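Local structure of putative alpha-L-fucosidase (Bacteroides thetaiotaomicron, 4OZO) at residues D205-G210 with K237-G242; D218-T223 with I250-D255. The protein probably hydrolyses alpha-L-fucosidic linkages, releasing fucose with retention of anomeric configuration. All blocks are in the same frame, centred on the assembly; numbering follows the deposited sequence.

How the contacts relate
Contacts 1 and 2 are neighbours in the catalytic barrel, with centres about 5 Å apart. Their segments alternate along the chain. Two probable hydrogen bonds join them: Glu-241 O to Trp-221 N at 2.7 Å, and Arg-207 NH1 to Ile-250 O at 2.9 Å. Both contacts reach the bound thiogalactoside OTN, each through one residue. Trp-208 of contact 1 stacks on the sugar, and Asp-255 of contact 2 lies at its O6. Between them Trp-208 NE1 makes a weak hydrogen bond to Asp-255 OD1. Asp-166, Glu-212, Glu-232 and Gly-167 supply further hydrogen bonds to OTN.

Contact 1 (D205-G210 with K237-G242); sequences DVRWMG and KGLNEG. With OTN (2-nitrophenyl 1-thio-beta-D-galactopyranoside), chain E.
The backbones come closest at Met-209 and Asn-240, whose CA atoms are 4.2 Å apart, where the chain leaving strand 206-207 passes helix 236-240. This strand belongs to the parallel barrel of a TIM-barrel domain. Its backbone bonds to Ile-194 and Gly-196 on one flank, and to Pro-251 and Glu-253 on the other.

Arg-207 carries the polar grip. Its CG sits between the backbone N and the carbonyl carbon (chi1 68°), and the chain is then extended from CG to NE, toward Leu-239 O. There the guanidinium holds Leu-239 O side-on with two nitrogens. NE lies 2.8 Å from Leu-239 O, in the carbonyl plane and on a lone pair. NH2 reaches Leu-239 O at 2.9 Å from above that plane. The oxygen itself stays close to the guanidinium plane, so the two bonds limit rotation of the group. NH1 bonds two backbone carbonyls, Trp-221 O and Ile-250 O. Gly-242 CA lies obliquely, 3.4 Å from Arg-207 NH2, where the chain takes a positive phi after the helix.

In Asn-240 CG is anti to the backbone N (chi1 -172°). Its ND2 donates to Met-209 O over 3.0 Å, with an N-H...O angle of 163°, and the acceptor lies in the amide plane. The same ND2 also bonds Glu-215 O, so two carbonyls hold it. Leu-239 CB lies 3.8 Å from Trp-208 O, and its side chain also touches Ala-228 and Ile-229 of helix 226-230.

Trp-208 carries the contact to the ligand. The galactose ring of OTN lies over one indole face, in the CH-pi stacking common in sugar-binding sites. Gly-210 N sits over the opposite face. The closest approach to the sugar is Trp-208 CE2 to OTN C5, at 3.4 Å.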
loop_
_atom_site.group_PDB
_atom_site.type_symbol
_atom_site.label_atom_id
_atom_site.label_comp_id
_atom_site.label_asym_id
_atom_site.label_seq_id
_atom_site.Cartn_x
_atom_site.Cartn_y
_atom_site.Cartn_z
ATOM N N ASP A 205 3.036 34.172 0.531
ATOM C CA ASP A 205 2.673 33.681 1.864
ATOM C C ASP A 205 3.692 32.656 2.365
ATOM O O ASP A 205 3.930 32.542 3.567
ATOM C CB ASP A 205 1.280 33.064 1.880
ATOM C CG ASP A 205 0.191 34.099 1.881
ATOM O OD1 ASP A 205 0.267 35.037 2.699
ATOM O OD2 ASP A 205 -0.738 33.977 1.058
ATOM N N VAL A 206 4.284 31.908 1.440
ATOM C CA VAL A 206 5.316 30.941 1.793
ATOM C C VAL A 206 6.437 31.011 0.755
ATOM O O VAL A 206 6.200 31.385 -0.389
ATOM C CB VAL A 206 4.749 29.473 1.935
ATOM C CG1 VAL A 206 3.816 29.359 3.133
ATOM C CG2 VAL A 206 4.043 29.017 0.654
ATOM N N ARG A 207 7.649 30.650 1.156
ATOM C CA ARG A 207 8.811 30.763 0.291
ATOM C C ARG A 207 9.350 29.397 -0.124
ATOM O O ARG A 207 9.092 28.387 0.523
ATOM C CB ARG A 207 9.928 31.512 1.025
ATOM C CG ARG A 207 10.539 30.737 2.209
ATOM C CD ARG A 207 11.697 31.480 2.838
ATOM N NE ARG A 207 12.587 30.627 3.626
ATOM C CZ ARG A 207 12.554 30.535 4.954
ATOM N NH1 ARG A 207 11.672 31.240 5.651
ATOM N NH2 ARG A 207 13.402 29.740 5.589
ATOM N N TRP A 208 10.129 29.376 -1.194
ATOM C CA TRP A 208 10.917 28.208 -1.513
ATOM C C TRP A 208 12.056 28.103 -0.496
ATOM O O TRP A 208 12.343 29.069 0.219
ATOM C CB TRP A 208 11.492 28.324 -2.928
ATOM C CG TRP A 208 12.146 27.061 -3.394
ATOM C CD1 TRP A 208 11.771 25.776 -3.096
ATOM C CD2 TRP A 208 13.303 26.957 -4.220
ATOM N NE1 TRP A 208 12.616 24.886 -3.702
ATOM C CE2 TRP A 208 13.568 25.583 -4.397
ATOM C CE3 TRP A 208 14.136 27.893 -4.843
ATOM C CZ2 TRP A 208 14.631 25.122 -5.169
ATOM C CZ3 TRP A 208 15.198 27.431 -5.608
ATOM C CH2 TRP A 208 15.436 26.062 -5.762
ATOM N N MET A 209 12.714 26.946 -0.445
ATOM C CA MET A 209 13.828 26.738 0.472
ATOM C C MET A 209 15.119 26.269 -0.201
ATOM O O MET A 209 15.995 25.707 0.455
ATOM C CB MET A 209 13.439 25.804 1.622
ATOM C CG MET A 209 12.442 24.696 1.252
ATOM S SD MET A 209 12.966 23.608 -0.086
ATOM C CE MET A 209 14.359 22.740 0.642
ATOM N N GLY A 210 15.240 26.502 -1.505
ATOM C CA GLY A 210 16.537 26.422 -2.153
ATOM C C GLY A 210 16.983 25.133 -2.812
ATOM O O GLY A 210 17.977 25.126 -3.540
ATOM N N LYS A 237 21.280 30.012 1.795
ATOM C CA LYS A 237 21.081 29.847 3.235
ATOM C C LYS A 237 19.896 30.696 3.707
ATOM O O LYS A 237 19.176 30.341 4.646
ATOM C CB LYS A 237 22.358 30.192 4.009
ATOM C CG LYS A 237 22.141 30.400 5.518
ATOM C CD LYS A 237 23.296 31.157 6.195
ATOM C CE LYS A 237 24.579 30.319 6.236
ATOM N NZ LYS A 237 25.797 31.131 6.546
ATOM N N GLY A 238 19.679 31.814 3.034
ATOM C CA GLY A 238 18.611 32.716 3.419
ATOM C C GLY A 238 17.260 32.138 3.066
ATOM O O GLY A 238 16.247 32.484 3.666
ATOM N N LEU A 239 17.232 31.261 2.075
ATOM C CA LEU A 239 15.992 30.584 1.744
ATOM C C LEU A 239 15.889 29.286 2.535
ATOM O O LEU A 239 14.850 28.995 3.146
ATOM C CB LEU A 239 15.916 30.303 0.245
ATOM C CG LEU A 239 15.841 31.562 -0.621
ATOM C CD1 LEU A 239 15.722 31.163 -2.083
ATOM C CD2 LEU A 239 14.677 32.434 -0.188
ATOM N N ASN A 240 16.982 28.529 2.532
ATOM C CA ASN A 240 17.018 27.228 3.168
ATOM C C ASN A 240 16.920 27.297 4.692
ATOM O O ASN A 240 16.116 26.595 5.299
ATOM C CB ASN A 240 18.273 26.475 2.754
ATOM C CG ASN A 240 18.271 25.034 3.235
ATOM O OD1 ASN A 240 18.971 24.692 4.179
ATOM N ND2 ASN A 240 17.484 24.188 2.580
ATOM N N GLU A 241 17.730 28.156 5.302
ATOM C CA GLU A 241 17.738 28.288 6.744
ATOM C C GLU A 241 16.861 29.425 7.204
ATOM O O GLU A 241 16.290 29.386 8.302
ATOM C CB GLU A 241 19.156 28.493 7.252
ATOM C CG GLU A 241 20.032 27.270 7.090
ATOM C CD GLU A 241 21.393 27.458 7.709
ATOM O OE1 GLU A 241 21.656 28.557 8.248
ATOM O OE2 GLU A 241 22.196 26.505 7.669
ATOM N N GLY A 242 16.752 30.446 6.363
ATOM C CA GLY A 242 16.028 31.641 6.753
ATOM C C GLY A 242 16.893 32.508 7.651
ATOM O O GLY A 242 18.109 32.318 7.733
HETATM O "O2'" OTN E . 17.680 24.508 -12.994
HETATM N "N1'" OTN E . 16.613 25.110 -12.210
HETATM O "O3'" OTN E . 15.909 26.146 -12.727
HETATM C "C2'" OTN E . 16.363 24.577 -10.999
HETATM C "C3'" OTN E . 17.182 23.540 -10.560
HETATM C "C4'" OTN E . 16.985 22.946 -9.325
HETATM C "C5'" OTN E . 15.968 23.404 -8.505
HETATM C "C6'" OTN E . 15.162 24.452 -8.932
HETATM C "C1'" OTN E . 15.356 25.071 -10.162
HETATM S S01 OTN E . 14.246 26.353 -10.588
HETATM C C1 OTN E . 13.477 26.718 -9.015
HETATM O O5 OTN E . 12.437 25.760 -8.611
HETATM C C5 OTN E . 11.879 26.156 -7.350
HETATM C C6 OTN E . 10.819 25.126 -6.956
HETATM O O6 OTN E . 11.429 23.839 -6.843
HETATM C C4 OTN E . 11.235 27.545 -7.450
HETATM O O4 OTN E . 10.202 27.547 -8.440
HETATM C C3 OTN E . 12.313 28.504 -7.867
HETATM O O3 OTN E . 11.818 29.871 -7.973
HETATM C C2 OTN E . 12.846 28.049 -9.213
HETATM O O2 OTN E . 13.854 28.978 -9.555
#

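Contact 2 (D218-T223 with I250-D255); sequences DPCWAT and IPAETD. With OTN (2-nitrophenyl 1-thio-beta-D-galactopyranoside), chain E.
Ala-222 and Pro-251 meet where a loop without regular structure runs against the residues leading into strand 253-257, the seventh of the barrel. Their CB atoms touch at 4.1 Å. Ala-222 O accepts a weak hydrogen bond from Ile-250 N at 3.0 Å, and Pro-251 CA adds a CA-H...O contact to this oxygen. Next along, the thiol of Cys-220 stands anti to its backbone N (chi1 -180°), which carries SG to 3.9 Å from Ala-252 CB. A water fills in between the backbones. It accepts from Ala-252 N at 2.9 Å and donates weakly to Trp-221 O.

The second shell fixes both sides. His-391, from the F5/8 type C region, bonds Ala-222 N through NE2 and meets the Trp-221 ring edge-to-face. Pro-251 leans on Gln-14, Trp-17 and Tyr-18 of helix 12-18.

Further along the strand, Asp-255 meets OTN. Its OD2 lies 2.6 Å from OTN O6, at hydrogen-bonding distance. An alanine at this position would probably deprive O6 of its carboxylate partner and leave Trp-208 NE1 with its weak bond to Asn-211 O alone among the partners named.

The join itself thus rests on small apolar side chains, backbone and one water. Of residues 250-255, Asp-255 is the one that meets OTN, while the carboxylate of Glu-253 bonds the indole N-H groups of Trp-17 and Trp-164.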
loop_
_atom_site.group_PDB
_atom_site.type_symbol
_atom_site.label_atom_id
_atom_site.label_comp_id
_atom_site.label_asym_id
_atom_site.label_seq_id
_atom_site.Cartn_x
_atom_site.Cartn_y
_atom_site.Cartn_z
ATOM N N ASP A 218 18.807 23.294 8.775
ATOM C CA ASP A 218 18.935 23.127 10.212
ATOM C C ASP A 218 19.859 24.229 10.718
ATOM O O ASP A 218 21.071 24.147 10.559
ATOM C CB ASP A 218 19.488 21.739 10.533
ATOM C CG ASP A 218 19.579 21.468 12.025
ATOM O OD1 ASP A 218 20.232 20.471 12.410
ATOM O OD2 ASP A 218 19.003 22.239 12.814
ATOM N N PRO A 219 19.290 25.284 11.314
ATOM C CA PRO A 219 17.866 25.488 11.573
ATOM C C PRO A 219 17.115 25.956 10.345
ATOM O O PRO A 219 17.713 26.209 9.296
ATOM C CB PRO A 219 17.868 26.630 12.593
ATOM C CG PRO A 219 19.047 27.423 12.233
ATOM C CD PRO A 219 20.091 26.436 11.765
ATOM N N CYS A 220 15.801 26.073 10.495
ATOM C CA CYS A 220 14.957 26.675 9.480
ATOM C C CYS A 220 13.953 27.625 10.143
ATOM O O CYS A 220 12.946 27.202 10.724
ATOM C CB CYS A 220 14.253 25.614 8.615
ATOM S SG CYS A 220 13.176 26.305 7.316
ATOM N N TRP A 221 14.249 28.917 10.036
ATOM C CA TRP A 221 13.407 29.962 10.590
ATOM C C TRP A 221 12.225 30.224 9.668
ATOM O O TRP A 221 12.378 30.195 8.456
ATOM C CB TRP A 221 14.250 31.232 10.793
ATOM C CG TRP A 221 15.459 30.948 11.622
ATOM C CD1 TRP A 221 16.752 30.845 11.192
ATOM C CD2 TRP A 221 15.476 30.660 13.025
ATOM N NE1 TRP A 221 17.577 30.530 12.252
ATOM C CE2 TRP A 221 16.816 30.415 13.387
ATOM C CE3 TRP A 221 14.486 30.599 14.016
ATOM C CZ2 TRP A 221 17.191 30.117 14.695
ATOM C CZ3 TRP A 221 14.865 30.303 15.318
ATOM C CH2 TRP A 221 16.202 30.061 15.642
ATOM N N ALA A 222 11.048 30.449 10.241
ATOM C CA ALA A 222 9.884 30.863 9.463
ATOM C C ALA A 222 10.125 32.238 8.829
ATOM O O ALA A 222 9.520 32.601 7.803
ATOM C CB ALA A 222 8.637 30.900 10.345
ATOM N N THR A 223 11.011 33.003 9.462
ATOM C CA THR A 223 11.296 34.357 9.032
ATOM C C THR A 223 12.532 34.405 8.162
ATOM O O THR A 223 13.424 33.557 8.279
ATOM C CB THR A 223 11.501 35.298 10.231
ATOM O OG1 THR A 223 12.678 34.908 10.954
ATOM C CG2 THR A 223 10.282 35.262 11.155
ATOM N N ILE A 250 7.740 34.517 6.303
ATOM C CA ILE A 250 7.424 33.791 5.070
ATOM C C ILE A 250 8.023 32.377 5.139
ATOM O O ILE A 250 9.130 32.128 4.647
ATOM C CB ILE A 250 7.943 34.555 3.819
ATOM C CG1 ILE A 250 7.438 36.005 3.819
ATOM C CG2 ILE A 250 7.511 33.870 2.534
ATOM C CD1 ILE A 250 7.933 36.858 2.647
ATOM N N PRO A 251 7.285 31.438 5.750
ATOM C CA PRO A 251 7.858 30.129 6.080
ATOM C C PRO A 251 8.132 29.264 4.849
ATOM O O PRO A 251 7.460 29.392 3.816
ATOM C CB PRO A 251 6.799 29.501 6.986
ATOM C CG PRO A 251 5.539 30.158 6.607
ATOM C CD PRO A 251 5.872 31.543 6.151
ATOM N N ALA A 252 9.132 28.397 4.972
ATOM C CA ALA A 252 9.596 27.576 3.864
ATOM C C ALA A 252 8.702 26.363 3.569
ATOM O O ALA A 252 8.312 25.616 4.476
ATOM C CB ALA A 252 11.018 27.120 4.124
ATOM N N GLU A 253 8.394 26.178 2.286
ATOM C CA GLU A 253 7.637 25.028 1.813
ATOM C C GLU A 253 8.562 24.133 1.011
ATOM O O GLU A 253 9.103 24.559 -0.006
ATOM C CB GLU A 253 6.478 25.484 0.940
ATOM C CG GLU A 253 5.526 24.383 0.583
ATOM C CD GLU A 253 4.483 24.836 -0.401
ATOM O OE1 GLU A 253 3.375 25.213 0.036
ATOM O OE2 GLU A 253 4.781 24.822 -1.611
ATOM N N THR A 254 8.746 22.898 1.474
ATOM C CA THR A 254 9.718 21.980 0.875
ATOM C C THR A 254 9.097 21.088 -0.197
ATOM O O THR A 254 8.165 20.340 0.079
ATOM C CB THR A 254 10.362 21.090 1.953
ATOM O OG1 THR A 254 11.019 21.921 2.914
ATOM C CG2 THR A 254 11.372 20.154 1.345
ATOM N N ASP A 255 9.617 21.161 -1.417
ATOM C CA ASP A 255 9.025 20.426 -2.536
ATOM C C ASP A 255 9.953 19.342 -3.055
ATOM O O ASP A 255 11.136 19.572 -3.266
ATOM C CB ASP A 255 8.607 21.378 -3.670
ATOM C CG ASP A 255 9.782 22.175 -4.257
ATOM O OD1 ASP A 255 10.532 22.820 -3.478
ATOM O OD2 ASP A 255 9.944 22.164 -5.507
HETATM O "O2'" OTN E . 17.680 24.508 -12.994
HETATM N "N1'" OTN E . 16.613 25.110 -12.210
HETATM O "O3'" OTN E . 15.909 26.146 -12.727
HETATM C "C2'" OTN E . 16.363 24.577 -10.999
HETATM C "C3'" OTN E . 17.182 23.540 -10.560
HETATM C "C4'" OTN E . 16.985 22.946 -9.325
HETATM C "C5'" OTN E . 15.968 23.404 -8.505
HETATM C "C6'" OTN E . 15.162 24.452 -8.932
HETATM C "C1'" OTN E . 15.356 25.071 -10.162
HETATM S S01 OTN E . 14.246 26.353 -10.588
HETATM C C1 OTN E . 13.477 26.718 -9.015
HETATM O O5 OTN E . 12.437 25.760 -8.611
HETATM C C5 OTN E . 11.879 26.156 -7.350
HETATM C C6 OTN E . 10.819 25.126 -6.956
HETATM O O6 OTN E . 11.429 23.839 -6.843
HETATM C C4 OTN E . 11.235 27.545 -7.450
HETATM O O4 OTN E . 10.202 27.547 -8.440
HETATM C C3 OTN E . 12.313 28.504 -7.867
HETATM O O3 OTN E . 11.818 29.871 -7.973
HETATM C C2 OTN E . 12.846 28.049 -9.213
HETATM O O2 OTN E . 13.854 28.978 -9.555
HETATM O O HOH W 1 10.121 27.731 7.614
#